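Long-range contacts in ribose-phosphate pyrophosphokinase (Thermus thermophilus, PDB 7PN0), which probably catalyses the transfer of diphosphate from ATP to ribose 5-phosphate, making phosphoribosyl diphosphate: residues 28-33 / 42-47; 1-6 / 51-56; 167-172 / 190-195. All coordinates share one frame; numbering follows the deposited sequence. Where two conformers were deposited one is given.

Contact 1 of 3, residues 28-33 / 42-47; sequences KSTTLR and RYEESL. With SO4 (sulfate ion), chain E.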
loop_
_atom_site.group_PDB
_atom_site.type_symbol
_atom_site.label_atom_id
_atom_site.label_comp_id
_atom_site.label_asym_id
_atom_site.label_seq_id
_atom_site.Cartn_x
_atom_site.Cartn_y
_atom_site.Cartn_z
ATOM N N LYS A 28 16.915 2.452 -27.362
ATOM C CA LYS A 28 18.301 2.731 -26.933
ATOM C C LYS A 28 18.322 2.934 -25.415
ATOM O O LYS A 28 17.671 3.884 -24.900
ATOM C CB LYS A 28 18.882 3.939 -27.685
ATOM C CG LYS A 28 19.215 3.662 -29.147
ATOM C CD LYS A 28 19.562 4.922 -29.969
ATOM C CE LYS A 28 18.503 5.322 -30.994
ATOM N NZ LYS A 28 17.359 6.070 -30.391
ATOM N N SER A 29 19.036 2.079 -24.702
ATOM C CA SER A 29 19.277 2.293 -23.251
ATOM C C SER A 29 20.696 1.884 -22.920
ATOM O O SER A 29 21.179 0.919 -23.549
ATOM C CB SER A 29 18.301 1.526 -22.404
ATOM O OG SER A 29 18.318 0.154 -22.747
ATOM N N THR A 30 21.326 2.567 -21.969
ATOM C CA THR A 30 22.684 2.153 -21.552
ATOM C C THR A 30 22.662 1.699 -20.104
ATOM O O THR A 30 21.909 2.273 -19.255
ATOM C CB THR A 30 23.812 3.129 -21.907
ATOM O OG1 THR A 30 24.448 3.633 -20.733
ATOM C CG2 THR A 30 23.359 4.236 -22.806
ATOM N N THR A 31 23.421 0.639 -19.882
ATOM C CA THR A 31 23.728 0.141 -18.544
ATOM C C THR A 31 25.251 0.179 -18.382
ATOM O O THR A 31 25.952 -0.347 -19.277
ATOM C CB THR A 31 23.103 -1.241 -18.339
ATOM O OG1 THR A 31 21.673 -1.159 -18.465
ATOM C CG2 THR A 31 23.540 -1.806 -16.996
ATOM N N LEU A 32 25.708 0.864 -17.352
ATOM C CA LEU A 32 27.135 1.033 -16.961
ATOM C C LEU A 32 27.284 0.307 -15.631
ATOM O O LEU A 32 26.346 0.327 -14.813
ATOM C CB LEU A 32 27.494 2.528 -16.786
ATOM C CG LEU A 32 27.181 3.493 -17.945
ATOM C CD1 LEU A 32 27.720 4.881 -17.674
ATOM C CD2 LEU A 32 27.718 2.992 -19.278
ATOM N N ARG A 33 28.496 -0.160 -15.360
ATOM C CA ARG A 33 28.923 -0.620 -14.045
ATOM C C ARG A 33 30.073 0.306 -13.637
ATOM O O ARG A 33 31.081 0.337 -14.337
ATOM C CB ARG A 33 29.254 -2.112 -14.156
ATOM C CG ARG A 33 29.850 -2.730 -12.903
ATOM C CD ARG A 33 30.554 -4.062 -13.209
ATOM N NE ARG A 33 29.635 -4.893 -13.973
ATOM C CZ ARG A 33 28.873 -5.853 -13.475
ATOM N NH1 ARG A 33 28.948 -6.171 -12.186
ATOM N NH2 ARG A 33 28.054 -6.508 -14.287
ATOM N N ARG A 42 20.132 4.224 -18.130
ATOM C CA ARG A 42 19.648 5.484 -18.721
ATOM C C ARG A 42 18.975 5.191 -20.065
ATOM O O ARG A 42 19.587 4.583 -20.911
ATOM C CB ARG A 42 20.823 6.471 -18.851
ATOM C CG ARG A 42 20.398 7.882 -19.273
ATOM C CD ARG A 42 21.565 8.851 -19.507
ATOM N NE ARG A 42 22.466 8.359 -20.557
ATOM C CZ ARG A 42 23.795 8.203 -20.466
ATOM N NH1 ARG A 42 24.463 7.734 -21.502
ATOM N NH2 ARG A 42 24.466 8.510 -19.363
ATOM N N TYR A 43 17.766 5.710 -20.270
ATOM C CA TYR A 43 17.081 5.670 -21.584
ATOM C C TYR A 43 17.532 6.903 -22.365
ATOM O O TYR A 43 17.469 8.035 -21.856
ATOM C CB TYR A 43 15.565 5.635 -21.449
ATOM C CG TYR A 43 15.044 4.388 -20.778
ATOM C CD1 TYR A 43 14.916 3.196 -21.475
ATOM C CD2 TYR A 43 14.704 4.394 -19.426
ATOM C CE1 TYR A 43 14.426 2.053 -20.867
ATOM C CE2 TYR A 43 14.194 3.261 -18.804
ATOM C CZ TYR A 43 14.111 2.073 -19.514
ATOM O OH TYR A 43 13.616 0.935 -18.947
ATOM N N GLU A 44 18.044 6.662 -23.550
ATOM C CA GLU A 44 18.708 7.724 -24.351
ATOM C C GLU A 44 17.667 8.647 -24.964
ATOM O O GLU A 44 18.028 9.840 -25.232
ATOM C CB GLU A 44 19.596 7.080 -25.412
ATOM C CG GLU A 44 20.698 6.251 -24.765
ATOM C CD GLU A 44 21.597 6.977 -23.772
ATOM O OE1 GLU A 44 21.427 8.218 -23.541
ATOM O OE2 GLU A 44 22.512 6.317 -23.261
ATOM N N GLU A 45 16.447 8.154 -25.166
ATOM C CA GLU A 45 15.354 8.970 -25.757
ATOM C C GLU A 45 14.079 8.861 -24.923
ATOM O O GLU A 45 13.967 7.963 -24.080
ATOM C CB GLU A 45 15.091 8.557 -27.200
ATOM C CG GLU A 45 16.285 8.793 -28.153
ATOM C CD GLU A 45 16.771 10.220 -28.412
ATOM O OE1 GLU A 45 17.942 10.356 -28.872
ATOM O OE2 GLU A 45 16.018 11.208 -28.157
ATOM N N SER A 46 13.143 9.773 -25.173
ATOM C CA SER A 46 11.858 9.829 -24.418
ATOM C C SER A 46 11.112 8.517 -24.611
ATOM O O SER A 46 11.137 7.991 -25.703
ATOM C CB SER A 46 11.040 11.006 -24.840
ATOM O OG SER A 46 9.818 10.981 -24.175
ATOM N N LEU A 47 10.520 7.977 -23.541
ATOM C CA LEU A 47 9.525 6.878 -23.663
ATOM C C LEU A 47 8.215 7.325 -23.016
ATOM O O LEU A 47 7.408 6.471 -22.630
ATOM C CB LEU A 47 10.134 5.602 -23.078
ATOM C CG LEU A 47 10.771 5.762 -21.702
ATOM C CD1 LEU A 47 9.752 6.335 -20.749
ATOM C CD2 LEU A 47 11.321 4.434 -21.158
HETATM S S SO4 E . 11.070 13.271 -21.680
HETATM O O1 SO4 E . 9.883 12.765 -22.214
HETATM O O2 SO4 E . 11.976 13.638 -22.742
HETATM O O3 SO4 E . 10.811 14.447 -20.904
HETATM O O4 SO4 E . 11.720 12.258 -20.872
HETATM O O HOH W 1 15.752 5.365 -25.735
#

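Contact 2 of 3, residues 1-6 / 51-56; sequences RPLLIF and DVFIVQ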
loop_
_atom_site.group_PDB
_atom_site.type_symbol
_atom_site.label_atom_id
_atom_site.label_comp_id
_atom_site.label_asym_id
_atom_site.label_seq_id
_atom_site.Cartn_x
_atom_site.Cartn_y
_atom_site.Cartn_z
ATOM N N ARG A 1 -0.280 5.790 -27.496
ATOM C CA ARG A 1 0.741 5.099 -26.670
ATOM C C ARG A 1 1.622 4.273 -27.601
ATOM O O ARG A 1 1.229 3.190 -28.012
ATOM C CB ARG A 1 0.085 4.256 -25.568
ATOM C CG ARG A 1 -0.586 5.139 -24.521
ATOM C CD ARG A 1 -1.222 4.469 -23.322
ATOM N NE ARG A 1 -1.710 5.498 -22.413
ATOM C CZ ARG A 1 -2.417 5.267 -21.308
ATOM N NH1 ARG A 1 -2.791 6.279 -20.548
ATOM N NH2 ARG A 1 -2.771 4.035 -20.973
ATOM N N PRO A 2 2.811 4.780 -27.989
ATOM C CA PRO A 2 3.737 4.004 -28.798
ATOM C C PRO A 2 4.192 2.716 -28.087
ATOM O O PRO A 2 4.411 2.720 -26.901
ATOM C CB PRO A 2 4.909 4.964 -29.020
ATOM C CG PRO A 2 4.807 5.943 -27.870
ATOM C CD PRO A 2 3.316 6.136 -27.705
ATOM N N LEU A 3 4.382 1.665 -28.873
ATOM C CA LEU A 3 4.969 0.405 -28.396
ATOM C C LEU A 3 6.499 0.547 -28.415
ATOM O O LEU A 3 7.069 0.799 -29.465
ATOM C CB LEU A 3 4.458 -0.683 -29.340
ATOM C CG LEU A 3 5.042 -2.079 -29.136
ATOM C CD1 LEU A 3 4.904 -2.539 -27.700
ATOM C CD2 LEU A 3 4.342 -3.062 -30.069
ATOM N N LEU A 4 7.168 0.345 -27.295
ATOM C CA LEU A 4 8.612 0.563 -27.143
ATOM C C LEU A 4 9.234 -0.656 -26.472
ATOM O O LEU A 4 8.730 -1.127 -25.418
ATOM C CB LEU A 4 8.830 1.813 -26.308
ATOM C CG LEU A 4 8.275 3.128 -26.881
ATOM C CD1 LEU A 4 8.625 4.279 -25.951
ATOM C CD2 LEU A 4 8.863 3.424 -28.260
ATOM N N ILE A 5 10.317 -1.164 -27.047
ATOM C CA ILE A 5 10.947 -2.384 -26.497
ATOM C C ILE A 5 12.397 -2.050 -26.178
ATOM O O ILE A 5 13.035 -1.319 -26.972
ATOM C CB ILE A 5 10.718 -3.600 -27.420
ATOM C CG1 ILE A 5 11.461 -4.835 -26.934
ATOM C CG2 ILE A 5 10.977 -3.311 -28.888
ATOM C CD1 ILE A 5 10.800 -6.118 -27.378
ATOM N N PHE A 6 12.837 -2.467 -24.989
ATOM C CA PHE A 6 14.221 -2.307 -24.490
ATOM C C PHE A 6 14.734 -3.631 -23.961
ATOM O O PHE A 6 13.936 -4.543 -23.713
ATOM C CB PHE A 6 14.278 -1.242 -23.395
ATOM C CG PHE A 6 13.687 0.080 -23.813
ATOM C CD1 PHE A 6 12.339 0.333 -23.669
ATOM C CD2 PHE A 6 14.498 1.082 -24.323
ATOM C CE1 PHE A 6 11.804 1.546 -24.084
ATOM C CE2 PHE A 6 13.962 2.301 -24.678
ATOM C CZ PHE A 6 12.619 2.524 -24.592
ATOM N N ASP A 51 4.083 2.404 -24.138
ATOM C CA ASP A 51 3.795 1.034 -23.679
ATOM C C ASP A 51 5.112 0.293 -23.755
ATOM O O ASP A 51 5.563 -0.061 -24.898
ATOM C CB ASP A 51 2.664 0.444 -24.516
ATOM C CG ASP A 51 1.982 -0.759 -23.920
ATOM O OD1 ASP A 51 2.223 -1.059 -22.744
ATOM O OD2 ASP A 51 1.160 -1.373 -24.655
ATOM N N VAL A 52 5.795 0.243 -22.620
ATOM C CA VAL A 52 7.211 -0.143 -22.617
ATOM C C VAL A 52 7.352 -1.563 -22.097
ATOM O O VAL A 52 6.713 -1.958 -21.101
ATOM C CB VAL A 52 8.168 0.888 -21.983
ATOM C CG1 VAL A 52 7.655 2.268 -21.781
ATOM C CG2 VAL A 52 9.200 0.362 -21.012
ATOM N N PHE A 53 8.155 -2.326 -22.815
ATOM C CA PHE A 53 8.423 -3.759 -22.596
ATOM C C PHE A 53 9.930 -3.901 -22.412
ATOM O O PHE A 53 10.765 -3.517 -23.296
ATOM C CB PHE A 53 7.928 -4.585 -23.794
ATOM C CG PHE A 53 6.435 -4.583 -23.938
ATOM C CD1 PHE A 53 5.770 -3.514 -24.509
ATOM C CD2 PHE A 53 5.674 -5.599 -23.371
ATOM C CE1 PHE A 53 4.386 -3.476 -24.572
ATOM C CE2 PHE A 53 4.286 -5.565 -23.451
ATOM C CZ PHE A 53 3.652 -4.507 -24.061
ATOM N N ILE A 54 10.327 -4.479 -21.299
ATOM C CA ILE A 54 11.780 -4.544 -20.990
ATOM C C ILE A 54 12.109 -6.008 -20.909
ATOM O O ILE A 54 11.511 -6.684 -20.066
ATOM C CB ILE A 54 12.152 -3.799 -19.713
ATOM C CG1 ILE A 54 11.832 -2.318 -19.796
ATOM C CG2 ILE A 54 13.584 -4.059 -19.289
ATOM C CD1 ILE A 54 11.518 -1.766 -18.433
ATOM N N VAL A 55 13.030 -6.464 -21.750
ATOM C CA VAL A 55 13.427 -7.900 -21.804
ATOM C C VAL A 55 14.631 -8.170 -20.886
ATOM O O VAL A 55 15.743 -7.619 -21.073
ATOM C CB VAL A 55 13.716 -8.326 -23.255
ATOM C CG1 VAL A 55 13.988 -9.797 -23.382
ATOM C CG2 VAL A 55 12.574 -7.940 -24.183
ATOM N N GLN A 56 14.489 -9.145 -20.009
ATOM C CA GLN A 56 15.630 -9.619 -19.169
ATOM C C GLN A 56 15.368 -11.044 -18.721
ATOM O O GLN A 56 14.302 -11.291 -18.140
ATOM C CB GLN A 56 15.822 -8.715 -17.957
ATOM C CG GLN A 56 17.099 -9.033 -17.201
ATOM C CD GLN A 56 18.267 -8.265 -17.764
ATOM O OE1 GLN A 56 18.634 -8.396 -18.937
ATOM N NE2 GLN A 56 18.834 -7.417 -16.936
#

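Contact 3 of 3, residues 167-172 / 190-195; sequences APDAGD and IDKERV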
loop_
_atom_site.group_PDB
_atom_site.type_symbol
_atom_site.label_atom_id
_atom_site.label_comp_id
_atom_site.label_asym_id
_atom_site.label_seq_id
_atom_site.Cartn_x
_atom_site.Cartn_y
_atom_site.Cartn_z
ATOM N N ALA A 167 8.709 -40.049 -19.222
ATOM C CA ALA A 167 8.958 -39.257 -17.994
ATOM C C ALA A 167 9.933 -40.019 -17.107
ATOM O O ALA A 167 9.675 -41.172 -16.780
ATOM C CB ALA A 167 7.666 -39.007 -17.281
ATOM N N PRO A 168 11.087 -39.436 -16.739
ATOM C CA PRO A 168 12.001 -40.062 -15.784
ATOM C C PRO A 168 11.822 -39.678 -14.304
ATOM O O PRO A 168 12.696 -39.959 -13.525
ATOM C CB PRO A 168 13.334 -39.500 -16.287
ATOM C CG PRO A 168 12.990 -38.073 -16.617
ATOM C CD PRO A 168 11.633 -38.178 -17.275
ATOM N N ASP A 169 10.768 -38.938 -13.986
ATOM C CA ASP A 169 10.462 -38.445 -12.613
ATOM C C ASP A 169 8.972 -38.191 -12.550
ATOM O O ASP A 169 8.451 -37.702 -13.559
ATOM C CB ASP A 169 11.182 -37.140 -12.281
ATOM C CG ASP A 169 12.559 -37.295 -11.667
ATOM O OD1 ASP A 169 12.642 -37.877 -10.556
ATOM O OD2 ASP A 169 13.542 -36.800 -12.281
ATOM N N ALA A 170 8.316 -38.477 -11.419
ATOM C CA ALA A 170 6.859 -38.282 -11.267
ATOM C C ALA A 170 6.481 -36.867 -11.696
ATOM O O ALA A 170 5.462 -36.757 -12.383
ATOM C CB ALA A 170 6.409 -38.525 -9.833
ATOM N N GLY A 171 7.263 -35.846 -11.298
ATOM C CA GLY A 171 6.982 -34.424 -11.578
ATOM C C GLY A 171 6.958 -34.097 -13.071
ATOM O O GLY A 171 6.413 -33.033 -13.414
ATOM N N ASP A 172 7.485 -34.988 -13.927
ATOM C CA ASP A 172 7.702 -34.753 -15.384
ATOM C C ASP A 172 6.537 -35.328 -16.197
ATOM O O ASP A 172 6.448 -35.006 -17.395
ATOM C CB ASP A 172 9.033 -35.352 -15.853
ATOM C CG ASP A 172 10.281 -34.600 -15.403
ATOM O OD1 ASP A 172 10.132 -33.493 -14.807
ATOM O OD2 ASP A 172 11.411 -35.142 -15.619
ATOM N N ILE A 190 10.078 -44.166 -16.522
ATOM C CA ILE A 190 11.272 -44.950 -16.117
ATOM C C ILE A 190 11.671 -44.516 -14.702
ATOM O O ILE A 190 12.055 -43.355 -14.478
ATOM C CB ILE A 190 12.378 -44.888 -17.196
ATOM C CG1 ILE A 190 13.484 -45.921 -16.934
ATOM C CG2 ILE A 190 12.942 -43.475 -17.365
ATOM C CD1 ILE A 190 14.396 -46.207 -18.151
ATOM N N ASP A 191 11.412 -45.399 -13.739
ATOM C CA ASP A 191 11.823 -45.229 -12.324
ATOM C C ASP A 191 13.283 -45.678 -12.271
ATOM O O ASP A 191 13.536 -46.880 -12.524
ATOM C CB ASP A 191 10.882 -45.998 -11.387
ATOM C CG ASP A 191 11.242 -45.895 -9.912
ATOM O OD1 ASP A 191 11.629 -44.798 -9.459
ATOM O OD2 ASP A 191 11.142 -46.914 -9.229
ATOM N N LYS A 192 14.197 -44.744 -12.025
ATOM C CA LYS A 192 15.653 -44.996 -11.915
ATOM C C LYS A 192 16.196 -44.400 -10.610
ATOM O O LYS A 192 15.470 -43.611 -9.970
ATOM C CB LYS A 192 16.367 -44.448 -13.148
ATOM C CG LYS A 192 15.821 -43.135 -13.695
ATOM C CD LYS A 192 16.600 -41.925 -13.236
ATOM C CE LYS A 192 15.745 -40.680 -13.220
ATOM N NZ LYS A 192 16.544 -39.480 -12.915
ATOM N N GLU A 193 17.408 -44.819 -10.222
ATOM C CA GLU A 193 18.114 -44.414 -8.973
ATOM C C GLU A 193 19.590 -44.178 -9.299
ATOM O O GLU A 193 20.214 -45.099 -9.879
ATOM C CB GLU A 193 18.063 -45.501 -7.888
ATOM C CG GLU A 193 16.664 -45.909 -7.453
ATOM C CD GLU A 193 16.032 -45.126 -6.307
ATOM O OE1 GLU A 193 16.738 -44.311 -5.674
ATOM O OE2 GLU A 193 14.823 -45.351 -6.038
ATOM N N ARG A 194 20.139 -43.012 -8.938
ATOM C CA ARG A 194 21.612 -42.813 -8.943
ATOM C C ARG A 194 22.139 -43.503 -7.679
ATOM O O ARG A 194 21.835 -42.999 -6.575
ATOM C CB ARG A 194 22.011 -41.334 -9.041
ATOM C CG ARG A 194 23.496 -41.131 -9.320
ATOM C CD ARG A 194 23.882 -39.756 -9.839
ATOM N NE ARG A 194 23.633 -39.507 -11.265
ATOM C CZ ARG A 194 24.290 -40.077 -12.286
ATOM N NH1 ARG A 194 25.234 -40.980 -12.065
ATOM N NH2 ARG A 194 23.993 -39.747 -13.534
ATOM N N VAL A 195 22.837 -44.635 -7.852
ATOM C CA VAL A 195 23.351 -45.521 -6.761
ATOM C C VAL A 195 24.770 -45.069 -6.398
ATOM O O VAL A 195 24.982 -44.644 -5.249
ATOM C CB VAL A 195 23.339 -47.009 -7.175
ATOM C CG1 VAL A 195 23.755 -47.924 -6.029
ATOM C CG2 VAL A 195 21.990 -47.437 -7.731
#

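Contact 1 of 3, residues 28-33 / 42-47
R42 carries CG anti to its own N (chi1 -172°), and a bend at chi3 (59°) turns the guanidinium alongside T30, whose OG1 lies over one face of it, 4.2 Å from R42 NH1. E44, bent at chi2, brings its carboxylate to the guanidinium edge: R42 NE donates to E44 OE1 at 3.2 Å, meeting the syn side but 32° out of the carboxylate plane. E44 OE2 completes the salt bridge with NH1, but its modelled place is doubtful. With an alanine in place of R42, the E44 carboxylate is likely to lose this mate and be free to turn, and T30 OG1 to lose the flat group beneath it. T30 and R42 form an antiparallel hydrogen-bonded pair, T30 N reaching R42 O and R42 N reaching T30 O, both at 2.9 Å. At the neighbouring non-hydrogen-bonded pair, S29 with Y43, S29 CB sets itself obliquely against the Y43 ring, 3.9 Å from CD1. L47 CD2 lies over the centre of one face of that ring; Y43 OH is bonded to M72 O of helix 62-78. Where the pairing ends, K28 O accepts from E44 N at 3.1 Å, the donor above the carbonyl plane, and from a water that also takes the N-H of E45. Beyond, S46 OG donates to a sulfate oxygen (O1) at 2.7 Å; R48, R103 of the second subunit and S302 and S304 of the third also hold this ion. Strands 29-33 and 39-43 thus form an antiparallel beta hairpin of the PRTase-like N-terminal domain, its Y43 end against a neighbouring subunit.

Contact 2 of 3, residues 1-6 / 51-56
Five backbone bonds join residues 2-6 to strand 51-55, made by every second residue of each chain. D51 N gives to P2 O at 2.8 Å; F53 N and V55 N give to L4 O and F6 O. In return, L4 N and F6 N reach D51 O and F53 O. The F6 N bond is nearly straight (170° at the hydrogen) and meets F53 O close to the line of its C=O, whereas L4 N is tilted 27° from the carbonyl plane of D51.

CA-H...O contacts fill in between these bonds, the shortest from V52 CA to L4 O at 3.3 Å. They lie beside the amide donors, so that D51 O, L4 O, F53 O and F6 O each take an N-H and a CA-H.

The two strands run parallel, joined by a crossover that carries helix 12-21 and the hairpin of strands 29-33 and 39-43, a beta-alpha-beta connection with a hairpin inserted. Strand 3-7 is the outermost strand, within the chain, of the five-stranded parallel sheet of the PRTase-like N-terminal domain.

Apolar contacts line both faces. On the L3 and F53 face, with CG of L3 anti to N (chi1 174°), CD1 is carried across to the ring of F53, a tight 3.3 Å from CE1; the two side chains cross at about a right angle, and L4 O sits in plane at the edge of the same ring. I294, I297 and H298 of helix 287-299 close over this side. On the other face F6 CD1 meets V52 CG2 at 4.1 Å, while helix 62-78 packs on F6 and I54.

At the start of strand 51-55 the buried carboxylate of D51 forms a salt bridge through OD1 with R83 NE.

Contact 3 of 3, residues 167-172 / 190-195
P168 forms the tight part, packed against both I190 and K192. I190 N donates to A167 O at 3.0 Å, the last rung of parallel pairing before the first chain turns away. P168 CA lies 3.5 Å from I190 O in a CA-H...O contact, and P168 CB touches I190 CG2 at 4.1 Å. K192 sets CG between its N and carbonyl carbon (chi1 38°), and a bend at chi2 turns the chain toward P168, putting CE 3.1 Å from P168 O. The looser side is polar: D169 and K192 cross at about a right angle, but D169 OD2 stays 4.1 Å from K192 NZ, too far for a salt bridge, though the opposite charges probably attract; the ammonium has its salt bridge with E229. D169, partly exposed, begins a turn, closed by the bond from D172 N to D169 O, that carries the chain from strand 163-167 away from strand 187-194 into helix 173-183; with the D169 side chain about 8 Å from a bound ADP, it is consistent with the pyrophosphate-binding loop of related PRPP synthases. Helix 225-236 lies over the packed side, A230 against P168 and A233 against I190 and K192; strand 187-194 is flanked by strand 163-167 and, antiparallel, by strand 200-206.

In the fold
Contacts 1 and 2 belong to the N-terminal domain and touch: Y43 packs on F6 and I54, and L47 on L4, while along the chain the hairpin is nested inside the loop closed by contact 2. Contact 3 lies on the other side of the chain's centre, about 41 Å from contact 2 between centres. Contacts 2 and 3 are buried, both made by parallel neighbours in a sheet, but 1-6 / 51-56 runs through five bonds and apolar faces, whereas 167-172 / 190-195 keeps one bond as its first segment leaves the sheet. Contact 1 is antiparallel and superficial, richer in charged groups and water, and shares its sulfate with two other subunits.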